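Local coordinates for protein putative hydantoin racemase (Klebsiella pneumoniae subsp. pneumoniae, PDB 3QVL) that racemises allantoin and probably also interconverts the D and L forms of other 5-monosubstituted hydantoins, at residues F112-T117 against H127-Y132. Residues are numbered along the deposited sequence; the frame is centred on the assembly and turned at random.
With 5HY ([(4R)-2,5-dioxoimidazolidin-4-yl]acetic acid), chain C.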
# COMPACT_ATOMS: atom_id res chain seq x y z
N PHE A 112 -18.10 1.09 -2.29
CA PHE A 112 -19.12 0.09 -2.55
C PHE A 112 -18.99 -1.12 -1.62
O PHE A 112 -17.93 -1.37 -1.05
CB PHE A 112 -19.09 -0.36 -4.02
CG PHE A 112 -17.79 -1.01 -4.43
CD1 PHE A 112 -17.60 -2.38 -4.27
CD2 PHE A 112 -16.77 -0.26 -5.00
CE1 PHE A 112 -16.40 -2.99 -4.65
CE2 PHE A 112 -15.57 -0.85 -5.39
CZ PHE A 112 -15.39 -2.22 -5.22
N SER A 113 -20.09 -1.86 -1.49
CA SER A 113 -20.08 -3.14 -0.78
C SER A 113 -20.36 -4.27 -1.75
O SER A 113 -21.18 -4.13 -2.67
CB SER A 113 -21.12 -3.14 0.34
OG SER A 113 -20.79 -2.18 1.34
N ILE A 114 -19.68 -5.40 -1.56
CA ILE A 114 -19.88 -6.59 -2.38
C ILE A 114 -20.79 -7.58 -1.66
O ILE A 114 -20.61 -7.85 -0.47
CB ILE A 114 -18.54 -7.26 -2.78
CG1 ILE A 114 -17.71 -6.33 -3.66
CG2 ILE A 114 -18.78 -8.60 -3.49
CD1 ILE A 114 -16.26 -6.76 -3.87
N VAL A 115 -21.78 -8.10 -2.39
CA VAL A 115 -22.65 -9.16 -1.89
C VAL A 115 -22.54 -10.37 -2.81
O VAL A 115 -23.05 -10.35 -3.93
CB VAL A 115 -24.12 -8.70 -1.75
CG1 VAL A 115 -25.00 -9.85 -1.24
CG2 VAL A 115 -24.24 -7.50 -0.82
N THR A 116 -21.84 -11.40 -2.35
CA THR A 116 -21.66 -12.64 -3.11
C THR A 116 -22.43 -13.80 -2.46
O THR A 116 -23.20 -13.58 -1.51
CB THR A 116 -20.15 -12.97 -3.33
OG1 THR A 116 -20.02 -14.01 -4.31
CG2 THR A 116 -19.47 -13.39 -2.02
N THR A 117 -22.24 -15.02 -2.96
CA THR A 117 -23.06 -16.15 -2.53
C THR A 117 -22.42 -17.01 -1.43
O THR A 117 -22.95 -17.09 -0.32
CB THR A 117 -23.50 -17.03 -3.73
OG1 THR A 117 -23.66 -16.22 -4.90
CG2 THR A 117 -24.82 -17.73 -3.44
N HIS A 127 -8.84 -10.85 -3.44
CA HIS A 127 -7.67 -10.89 -4.31
C HIS A 127 -7.86 -10.01 -5.54
O HIS A 127 -6.93 -9.31 -5.95
CB HIS A 127 -7.36 -12.33 -4.72
N LEU A 128 -9.06 -10.06 -6.13
CA LEU A 128 -9.38 -9.25 -7.30
C LEU A 128 -9.41 -7.75 -6.99
O LEU A 128 -8.99 -6.94 -7.81
CB LEU A 128 -10.71 -9.68 -7.93
CG LEU A 128 -10.77 -11.02 -8.68
CD1 LEU A 128 -12.13 -11.17 -9.32
CD2 LEU A 128 -9.67 -11.13 -9.74
N LEU A 129 -9.91 -7.40 -5.80
CA LEU A 129 -9.90 -6.02 -5.33
C LEU A 129 -8.48 -5.46 -5.31
O LEU A 129 -8.23 -4.34 -5.76
CB LEU A 129 -10.54 -5.90 -3.95
CG LEU A 129 -12.06 -5.96 -3.83
CD1 LEU A 129 -12.47 -6.15 -2.39
CD2 LEU A 129 -12.71 -4.71 -4.42
N HIS A 130 -7.55 -6.26 -4.78
CA HIS A 130 -6.14 -5.88 -4.73
C HIS A 130 -5.51 -5.84 -6.12
O HIS A 130 -4.78 -4.90 -6.44
CB HIS A 130 -5.36 -6.84 -3.82
CG HIS A 130 -5.59 -6.61 -2.36
ND1 HIS A 130 -5.15 -5.48 -1.70
CD2 HIS A 130 -6.22 -7.36 -1.42
CE1 HIS A 130 -5.49 -5.55 -0.43
NE2 HIS A 130 -6.15 -6.68 -0.23
N GLN A 131 -5.80 -6.85 -6.93
CA GLN A 131 -5.27 -6.94 -8.29
C GLN A 131 -5.73 -5.78 -9.18
O GLN A 131 -4.92 -5.21 -9.91
CB GLN A 131 -5.66 -8.28 -8.93
N TYR A 132 -7.01 -5.43 -9.09
CA TYR A 132 -7.58 -4.35 -9.89
C TYR A 132 -7.32 -2.97 -9.29
O TYR A 132 -7.45 -1.95 -9.97
CB TYR A 132 -9.08 -4.56 -10.13
CG TYR A 132 -9.44 -5.84 -10.85
CD1 TYR A 132 -8.58 -6.42 -11.78
CD2 TYR A 132 -10.68 -6.45 -10.64
CE1 TYR A 132 -8.92 -7.60 -12.45
CE2 TYR A 132 -11.03 -7.62 -11.30
CZ TYR A 132 -10.15 -8.19 -12.21
OH TYR A 132 -10.50 -9.34 -12.87
C 5HY C . -20.11 -16.65 -10.39
N 5HY C . -19.28 -18.51 -9.33
O 5HY C . -20.37 -15.49 -10.72
CA 5HY C . -19.17 -17.05 -9.26
CB 5HY C . -19.60 -16.49 -7.89
CG 5HY C . -21.08 -16.69 -7.51
OAB 5HY C . -20.36 -19.97 -10.67
NAF 5HY C . -20.59 -17.74 -10.97
CAI 5HY C . -20.09 -18.82 -10.35
OD1 5HY C . -21.38 -16.44 -6.32
OD2 5HY C . -21.88 -17.06 -8.39
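The backbones of strand 112-116 and the last turns of helix 122-132 come nearest at Ile-114 and Leu-129, whose CA atoms are 10.4 Å apart, a separation bridged by side chains alone. Both residues direct their CB atoms at the opposite segment and meet tip to tip, Ile-114 CD1 lying 4.1 Å from each of Leu-129 CD1 and CD2. The extended form of Ile-114, with CD1 anti to CA (chi2 168°), carries that methyl to the helix. Leu-129 CD2 also reaches Phe-112, touching the rim of the ring near its plane at CZ, 3.7 Å away. Phe-112 CG sits between the backbone N and the carbonyl carbon (chi1 62°), which swings the ring alongside Ile-114, whose CG1 lies at the ring edge in plane. All three residues are buried. Just past the end of the strand, Thr-117 OG1 donates a hydrogen bond of 2.7 Å to OD1 of the 5HY carboxylate, so the strand that packs on the helix also leads into the ligand pocket. Strand 112-116, helix 122-132 and strand 138-143 form a beta-alpha-beta unit; Cys-138 and Leu-141 of the latter strand and Met-102 of helix 97-108 also pack against Leu-129, while Val-179 of strand 177-180 touches Phe-112 and Ile-114.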